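Local coordinates for protein heme oxygenase (mycobilin-producing) (Mycobacterium tuberculosis, PDB 6PLE) that catalyses the oxidative breakdown of heme to mycobilin with release of iron, and here holds the related linear tetrapyrrole biliverdin, at residues Lys5-Glu10 / Thr85-Leu90; Gly38-Arg43 / Phe52-Trp57. The protein carries 1 engineered substitution. One frame throughout, in Å; residues are numbered along the deposited sequence.

Interaction 1: Lys5-Glu10 / Thr85-Leu90; sequences KINAIE and TGASLL. With BLA (biliverdine IX alpha), chain D.
Asn7 OD1 lies 3.3 Å from Ala87 CB, the amide leaning along its partner strand. Its CG is anti to the backbone N (chi1 173°), which sets OD1 there. Asn7 ND2 donates to OB of one biliverdin, chain C. In register Asn7 faces Leu89 as a non-hydrogen-bonded antiparallel pair. Leu89 bends the other way along the sheet, and its CD1 meets Lys5 CG at 4.2 Å, the two chains crossing obliquely. The backbone Leu89 N donates to propionate O2D of a second biliverdin, chain D, at 3.1 Å. Thr85 and Gly86 belong to the heme-binding site, and residues 85-89 line the biliverdin pocket.

Ile6 and Leu90 occupy the reverse face, where CG2 of Ile6 touches CD1 of Leu90 at 4.1 Å. Their backbones pair closely, with Ile6 N 2.7 Å from Leu90 O. Farther along, the extended Glu10 side chain lies over Gly86, its CD 3.8 Å from Gly86 CA. Thr85 N closes this end on Glu10 O at 2.7 Å.

Lys5 NZ forms salt bridges with Asp60 and Glu91. Phe63 of helix 60-71 packs on Lys5 and Leu89. Strand 51-57 lies along the other edge of strand 3-9, and strand 89-93 is outermost in the chain's sheet.

Interaction 2: Gly38-Arg43 / Phe52-Trp57; sequences GFQLLR and FVVTHW. With BLA (biliverdine IX alpha), chain C.
Strands 38-42 and 52-57 run antiparallel, their axes 4.6 Å apart at closest and 166° between directions, with Gln40-Val54 and Leu42-Phe52 as hydrogen-bonded pairs and Phe39-Thr55 and Leu41-Val53 as non-hydrogen-bonded ones. Gln40 N and Val54 O meet at 2.7 Å. The bond from His56 N to Gly38 O is weak.

On one face, Phe39 CB packs against Thr55 CG2 at 3.6 Å. The Phe39 CG sits between its backbone N and carbonyl carbon (chi1 74°), and the ring leads away from strand 52-57. Leu41 and Val53 pack beside it, and Phe23 of helix 16-24 covers both. Thr55 CG2 comes within 3.3 Å of CAB, on a vinyl group of biliverdin chain C. Val53 CG1 approaches C4B of the same molecule at 3.9 Å, and the edge of the Trp57 indole meets its other vinyl carbon.

The two strands form a beta hairpin in the four-stranded antiparallel sheet of the ABM domain. This family has the dimeric alpha+beta barrel fold. Strand 36-42 is outermost in the chain's sheet.

The other face is more open to solvent. Gln40 and Val54 lie side by side and point the same way, which puts Gln40 NE2 3.7 Å from Val54 CB. Leu42 reaches obliquely across to Val54, CD1 to CG2 at 3.7 Å. Its CB also touches Phe52 CB at 4.1 Å, while the Phe52 ring turns away from Leu42.

Interactions 1 and 2 belong to one antiparallel sheet, with centres about 11 Å apart. Strands 3-9 and 51-57 are neighbours, so the two contacts join directly. Lys5 N lies 3.0 Å from Thr55 O, and Asn7 N lies 3.0 Å from Val53 O, both probable hydrogen bonds. On the face away from the ligands, the Phe52 ring bridges the contacts: its CD2 is 3.6 Å from Ile6 CG2, and its CE1 is 3.8 Å from Ala8 CB. On the ligand face, Asn7, Val53 and Thr55 border the same biliverdin, chain C. Leu89 also reaches this molecule, while segment 85-90 lies mainly against a second one, chain D.

Interaction 1: Lys5-Glu10 / Thr85-Leu90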
loop_
_atom_site.group_PDB
_atom_site.type_symbol
_atom_site.label_atom_id
_atom_site.label_comp_id
_atom_site.label_asym_id
_atom_site.label_seq_id
_atom_site.Cartn_x
_atom_site.Cartn_y
_atom_site.Cartn_z
ATOM N N LYS A 5 -4.728 13.597 11.008
ATOM C CA LYS A 5 -4.117 12.337 10.628
ATOM C C LYS A 5 -2.620 12.532 10.694
ATOM O O LYS A 5 -2.083 13.377 9.977
ATOM C CB LYS A 5 -4.493 11.934 9.199
ATOM C CG LYS A 5 -5.692 11.024 9.015
ATOM C CD LYS A 5 -6.926 11.525 9.710
ATOM C CE LYS A 5 -8.075 10.601 9.404
ATOM N NZ LYS A 5 -8.935 10.268 10.575
ATOM N N ILE A 6 -1.931 11.717 11.487
ATOM C CA ILE A 6 -0.481 11.773 11.549
ATOM C C ILE A 6 0.070 10.509 10.927
ATOM O O ILE A 6 -0.419 9.409 11.215
ATOM C CB ILE A 6 0.016 11.955 12.986
ATOM C CG1 ILE A 6 -0.421 13.343 13.481
ATOM C CG2 ILE A 6 1.523 11.760 13.023
ATOM C CD1 ILE A 6 0.260 13.770 14.759
ATOM N N ASN A 7 1.073 10.666 10.064
ATOM C CA ASN A 7 1.694 9.549 9.359
ATOM C C ASN A 7 3.162 9.492 9.763
ATOM O O ASN A 7 3.961 10.347 9.373
ATOM C CB ASN A 7 1.515 9.689 7.838
ATOM C CG ASN A 7 2.285 8.636 7.043
ATOM O OD1 ASN A 7 2.864 7.692 7.597
ATOM N ND2 ASN A 7 2.294 8.800 5.721
ATOM N N ALA A 8 3.520 8.486 10.549
ATOM C CA ALA A 8 4.915 8.320 10.943
ATOM C C ALA A 8 5.633 7.546 9.845
ATOM O O ALA A 8 5.487 6.332 9.731
ATOM C CB ALA A 8 5.013 7.629 12.296
ATOM N N ILE A 9 6.385 8.248 9.004
ATOM C CA ILE A 9 7.073 7.624 7.881
ATOM C C ILE A 9 8.474 7.209 8.314
ATOM O O ILE A 9 9.194 7.994 8.940
ATOM C CB ILE A 9 7.117 8.572 6.671
ATOM C CG1 ILE A 9 5.697 8.876 6.174
ATOM C CG2 ILE A 9 7.913 7.957 5.554
ATOM C CD1 ILE A 9 5.649 9.551 4.799
ATOM N N GLU A 10 8.859 5.972 7.991
ATOM C CA GLU A 10 10.189 5.459 8.288
ATOM C C GLU A 10 11.064 5.551 7.046
ATOM O O GLU A 10 10.650 5.146 5.960
ATOM C CB GLU A 10 10.140 4.017 8.788
ATOM C CG GLU A 10 9.143 3.758 9.920
ATOM C CD GLU A 10 8.819 2.273 10.111
ATOM O OE1 GLU A 10 7.817 1.964 10.792
ATOM O OE2 GLU A 10 9.557 1.410 9.578
ATOM N N THR A 85 10.418 3.158 4.112
ATOM C CA THR A 85 10.355 1.721 4.384
ATOM C C THR A 85 9.231 1.330 5.331
ATOM O O THR A 85 9.161 0.161 5.725
ATOM C CB THR A 85 11.674 1.200 4.959
ATOM O OG1 THR A 85 11.834 1.651 6.315
ATOM C CG2 THR A 85 12.833 1.675 4.146
ATOM N N GLY A 86 8.353 2.265 5.693
ATOM C CA GLY A 86 7.270 1.981 6.620
ATOM C C GLY A 86 6.410 3.211 6.823
ATOM O O GLY A 86 6.724 4.307 6.342
ATOM N N ALA A 87 5.299 3.010 7.537
ATOM C CA ALA A 87 4.382 4.101 7.855
ATOM C C ALA A 87 3.380 3.610 8.886
ATOM O O ALA A 87 3.138 2.413 9.015
ATOM C CB ALA A 87 3.642 4.637 6.609
ATOM N N SER A 88 2.811 4.554 9.626
ATOM C CA SER A 88 1.672 4.274 10.486
ATOM C C SER A 88 0.735 5.467 10.448
ATOM O O SER A 88 1.176 6.622 10.465
ATOM C CB SER A 88 2.086 3.985 11.937
ATOM O OG SER A 88 3.308 3.274 11.983
ATOM N N LEU A 89 -0.556 5.188 10.413
ATOM C CA LEU A 89 -1.557 6.240 10.390
ATOM C C LEU A 89 -2.123 6.351 11.788
ATOM O O LEU A 89 -2.878 5.477 12.233
ATOM C CB LEU A 89 -2.660 5.963 9.380
ATOM C CG LEU A 89 -3.547 7.179 9.116
ATOM C CD1 LEU A 89 -2.896 8.052 8.050
ATOM C CD2 LEU A 89 -4.941 6.727 8.690
ATOM N N LEU A 90 -1.725 7.406 12.487
ATOM C CA LEU A 90 -2.278 7.738 13.785
ATOM C C LEU A 90 -3.393 8.748 13.558
ATOM O O LEU A 90 -3.180 9.770 12.902
ATOM C CB LEU A 90 -1.186 8.301 14.708
ATOM C CG LEU A 90 0.228 7.735 14.436
ATOM C CD1 LEU A 90 1.310 8.389 15.282
ATOM C CD2 LEU A 90 0.288 6.232 14.655
HETATM C CHA BLA D . -1.829 2.784 3.935
HETATM N NA BLA D . -1.383 4.407 1.901
HETATM C C1A BLA D . -2.209 3.771 2.789
HETATM C C2A BLA D . -3.507 4.126 2.496
HETATM C C3A BLA D . -3.482 4.979 1.457
HETATM C C4A BLA D . -2.179 5.153 1.082
HETATM C CMA BLA D . -4.679 5.657 0.789
HETATM C CAA BLA D . -4.756 3.668 3.247
HETATM C CBA BLA D . -4.902 4.689 4.389
HETATM C CGA BLA D . -6.213 4.496 5.150
HETATM O O1A BLA D . -6.181 3.979 6.300
HETATM O O2A BLA D . -7.313 4.835 4.624
HETATM C CHB BLA D . -1.770 6.091 -0.081
HETATM N NB BLA D . 0.682 5.387 -0.109
HETATM C C1B BLA D . -0.489 6.336 -0.315
HETATM C C2B BLA D . 0.100 7.583 -0.860
HETATM C C3B BLA D . 1.508 7.458 -0.985
HETATM C C4B BLA D . 1.966 6.112 -0.532
HETATM C CMB BLA D . -0.695 8.829 -1.228
HETATM O OB BLA D . 3.075 5.685 -0.481
HETATM C CAB BLA D . 2.419 8.571 -1.497
HETATM C CBB BLA D . 3.672 8.257 -1.751
HETATM N NC BLA D . 2.354 2.566 0.927
HETATM C C1C BLA D . 3.137 2.740 -0.378
HETATM C C2C BLA D . 4.570 2.531 -0.025
HETATM C C3C BLA D . 4.720 2.255 1.358
HETATM C C4C BLA D . 3.389 2.252 2.019
HETATM C CMC BLA D . 5.701 2.625 -1.042
HETATM O OC BLA D . 2.678 2.995 -1.446
HETATM C CAC BLA D . 5.995 1.965 2.160
HETATM C CBC BLA D . 6.965 2.829 2.327
HETATM C CHD BLA D . 3.205 2.023 3.314
HETATM N ND BLA D . 0.608 2.595 3.228
HETATM C C1D BLA D . 1.793 2.039 3.909
HETATM C C2D BLA D . 1.434 1.523 5.263
HETATM C C3D BLA D . -0.019 1.735 5.434
HETATM C C4D BLA D . -0.563 2.406 4.162
HETATM C CMD BLA D . 2.423 0.878 6.243
HETATM C CAD BLA D . -0.881 1.379 6.660
HETATM C CBD BLA D . -0.694 2.496 7.694
HETATM C CGD BLA D . -1.434 2.259 9.011
HETATM O O1D BLA D . -2.681 2.226 9.076
HETATM O O2D BLA D . -0.779 2.112 10.067
#

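Interaction 2: Gly38-Arg43 / Phe52-Trp57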
loop_
_atom_site.group_PDB
_atom_site.type_symbol
_atom_site.label_atom_id
_atom_site.label_comp_id
_atom_site.label_asym_id
_atom_site.label_seq_id
_atom_site.Cartn_x
_atom_site.Cartn_y
_atom_site.Cartn_z
ATOM N N GLY A 38 -4.514 21.527 4.835
ATOM C CA GLY A 38 -3.065 21.621 4.779
ATOM C C GLY A 38 -2.280 20.739 5.737
ATOM O O GLY A 38 -2.743 20.384 6.832
ATOM N N PHE A 39 -1.057 20.405 5.341
ATOM C CA PHE A 39 -0.238 19.525 6.138
ATOM C C PHE A 39 1.092 20.176 6.502
ATOM O O PHE A 39 1.548 21.115 5.850
ATOM C CB PHE A 39 -0.029 18.179 5.421
ATOM C CG PHE A 39 0.920 18.208 4.239
ATOM C CD1 PHE A 39 2.292 18.356 4.413
ATOM C CD2 PHE A 39 0.443 17.966 2.953
ATOM C CE1 PHE A 39 3.161 18.338 3.325
ATOM C CE2 PHE A 39 1.311 17.941 1.854
ATOM C CZ PHE A 39 2.675 18.124 2.050
ATOM N N GLN A 40 1.711 19.658 7.564
ATOM C CA GLN A 40 3.116 19.900 7.844
ATOM C C GLN A 40 3.903 18.609 7.687
ATOM O O GLN A 40 3.425 17.523 8.038
ATOM C CB GLN A 40 3.324 20.446 9.246
ATOM C CG GLN A 40 2.174 21.194 9.814
ATOM C CD GLN A 40 2.353 21.433 11.309
ATOM O OE1 GLN A 40 2.982 22.420 11.738
ATOM N NE2 GLN A 40 1.794 20.526 12.114
ATOM N N LEU A 41 5.099 18.741 7.137
ATOM C CA LEU A 41 6.090 17.680 7.110
ATOM C C LEU A 41 7.144 18.017 8.159
ATOM O O LEU A 41 7.806 19.055 8.063
ATOM C CB LEU A 41 6.722 17.562 5.725
ATOM C CG LEU A 41 7.841 16.542 5.648
ATOM C CD1 LEU A 41 7.292 15.131 5.825
ATOM C CD2 LEU A 41 8.618 16.673 4.375
ATOM N N LEU A 42 7.297 17.149 9.158
ATOM C CA LEU A 42 8.168 17.406 10.295
ATOM C C LEU A 42 9.383 16.489 10.205
ATOM O O LEU A 42 9.234 15.265 10.158
ATOM C CB LEU A 42 7.413 17.197 11.607
ATOM C CG LEU A 42 6.124 18.006 11.824
ATOM C CD1 LEU A 42 5.440 17.609 13.129
ATOM C CD2 LEU A 42 6.379 19.502 11.799
ATOM N N ARG A 43 10.590 17.090 10.156
ATOM C CA ARG A 43 11.844 16.369 10.220
ATOM C C ARG A 43 12.229 16.119 11.674
ATOM O O ARG A 43 12.268 17.065 12.472
ATOM C CB ARG A 43 12.951 17.142 9.549
ATOM C CG ARG A 43 14.303 16.503 9.799
ATOM C CD ARG A 43 15.394 17.181 8.992
ATOM N NE ARG A 43 15.125 18.598 8.754
ATOM C CZ ARG A 43 15.418 19.577 9.610
ATOM N NH1 ARG A 43 15.995 19.301 10.788
ATOM N NH2 ARG A 43 15.139 20.839 9.279
ATOM N N PHE A 52 7.207 12.937 10.449
ATOM C CA PHE A 52 5.782 13.013 10.717
ATOM C C PHE A 52 5.146 13.860 9.637
ATOM O O PHE A 52 5.701 14.892 9.259
ATOM C CB PHE A 52 5.495 13.573 12.099
ATOM C CG PHE A 52 5.599 12.548 13.184
ATOM C CD1 PHE A 52 6.513 11.510 13.078
ATOM C CD2 PHE A 52 4.791 12.616 14.308
ATOM C CE1 PHE A 52 6.626 10.566 14.065
ATOM C CE2 PHE A 52 4.901 11.669 15.306
ATOM C CZ PHE A 52 5.819 10.643 15.186
ATOM N N VAL A 53 4.029 13.379 9.103
ATOM C CA VAL A 53 3.146 14.153 8.246
ATOM C C VAL A 53 1.917 14.454 9.068
ATOM O O VAL A 53 1.117 13.552 9.334
ATOM C CB VAL A 53 2.741 13.407 6.967
ATOM C CG1 VAL A 53 2.120 14.405 5.976
ATOM C CG2 VAL A 53 3.905 12.638 6.343
ATOM N N VAL A 54 1.729 15.713 9.435
ATOM C CA VAL A 54 0.564 16.133 10.206
ATOM C C VAL A 54 -0.391 16.841 9.260
ATOM O O VAL A 54 -0.021 17.846 8.647
ATOM C CB VAL A 54 0.958 17.050 11.372
ATOM C CG1 VAL A 54 -0.214 17.298 12.237
ATOM C CG2 VAL A 54 2.115 16.443 12.163
ATOM N N THR A 55 -1.606 16.309 9.129
ATOM C CA THR A 55 -2.629 16.826 8.221
ATOM C C THR A 55 -3.896 17.103 9.014
ATOM O O THR A 55 -4.304 16.275 9.825
ATOM C CB THR A 55 -2.940 15.820 7.092
ATOM O OG1 THR A 55 -3.794 14.777 7.588
ATOM C CG2 THR A 55 -1.679 15.173 6.573
ATOM N N HIS A 56 -4.520 18.259 8.796
ATOM C CA HIS A 56 -5.820 18.549 9.395
ATOM C C HIS A 56 -6.902 18.447 8.326
ATOM O O HIS A 56 -6.626 18.590 7.132
ATOM C CB HIS A 56 -5.850 19.937 10.051
ATOM C CG HIS A 56 -4.719 20.184 11.005
ATOM N ND1 HIS A 56 -3.393 20.184 10.612
ATOM C CD2 HIS A 56 -4.716 20.442 12.334
ATOM C CE1 HIS A 56 -2.623 20.428 11.655
ATOM N NE2 HIS A 56 -3.400 20.582 12.715
ATOM N N TRP A 57 -8.128 18.148 8.763
ATOM C CA TRP A 57 -9.259 17.971 7.866
ATOM C C TRP A 57 -10.530 18.361 8.599
ATOM O O TRP A 57 -10.610 18.260 9.825
ATOM C CB TRP A 57 -9.397 16.539 7.353
ATOM C CG TRP A 57 -8.146 15.918 6.876
ATOM C CD1 TRP A 57 -7.140 15.400 7.644
ATOM C CD2 TRP A 57 -7.758 15.709 5.519
ATOM N NE1 TRP A 57 -6.144 14.889 6.847
ATOM C CE2 TRP A 57 -6.495 15.070 5.537
ATOM C CE3 TRP A 57 -8.345 16.008 4.283
ATOM C CZ2 TRP A 57 -5.817 14.737 4.375
ATOM C CZ3 TRP A 57 -7.674 15.652 3.132
ATOM C CH2 TRP A 57 -6.432 15.019 3.181
HETATM C CHA BLA C . 5.162 10.430 0.452
HETATM N NA BLA C . 3.019 11.836 0.693
HETATM C C1A BLA C . 4.238 11.623 0.164
HETATM C C2A BLA C . 4.552 12.644 -0.670
HETATM C C3A BLA C . 3.498 13.509 -0.657
HETATM C C4A BLA C . 2.538 12.993 0.200
HETATM C CMA BLA C . 3.407 14.818 -1.433
HETATM C CAA BLA C . 5.891 12.677 -1.413
HETATM C CBA BLA C . 5.772 12.009 -2.795
HETATM C CGA BLA C . 6.305 10.572 -2.774
HETATM O O1A BLA C . 7.459 10.281 -2.367
HETATM O O2A BLA C . 5.571 9.652 -3.195
HETATM C CHB BLA C . 1.147 13.544 0.616
HETATM N NB BLA C . 1.250 11.936 2.622
HETATM C C1B BLA C . 0.612 13.039 1.746
HETATM C C2B BLA C . -0.676 13.382 2.429
HETATM C C3B BLA C . -0.821 12.579 3.598
HETATM C C4B BLA C . 0.329 11.649 3.791
HETATM C CMB BLA C . -1.698 14.433 1.959
HETATM O OB BLA C . 0.501 10.854 4.645
HETATM C CAB BLA C . -1.998 12.626 4.559
HETATM C CBB BLA C . -3.165 12.145 4.180
HETATM N NC BLA C . 0.358 8.959 1.885
HETATM C C1C BLA C . -1.126 9.208 2.229
HETATM C C2C BLA C . -1.521 8.154 3.208
HETATM C C3C BLA C . -0.408 7.301 3.483
HETATM C C4C BLA C . 0.788 7.725 2.695
HETATM C CMC BLA C . -2.920 8.028 3.816
HETATM O OC BLA C . -1.816 10.067 1.795
HETATM C CAC BLA C . -0.344 6.089 4.421
HETATM C CBC BLA C . -0.579 6.193 5.704
HETATM C CHD BLA C . 1.971 7.127 2.771
HETATM N ND BLA C . 3.240 9.121 1.545
HETATM C C1D BLA C . 3.223 7.786 2.176
HETATM C C2D BLA C . 4.579 7.164 2.111
HETATM C C3D BLA C . 5.454 8.145 1.447
HETATM C C4D BLA C . 4.654 9.366 1.082
HETATM C CMD BLA C . 4.991 5.781 2.644
HETATM C CAD BLA C . 6.925 8.030 1.088
HETATM C CBD BLA C . 6.900 7.761 -0.421
HETATM C CGD BLA C . 8.289 7.414 -0.935
HETATM O O1D BLA C . 8.906 6.439 -0.444
HETATM O O2D BLA C . 8.803 8.100 -1.854
#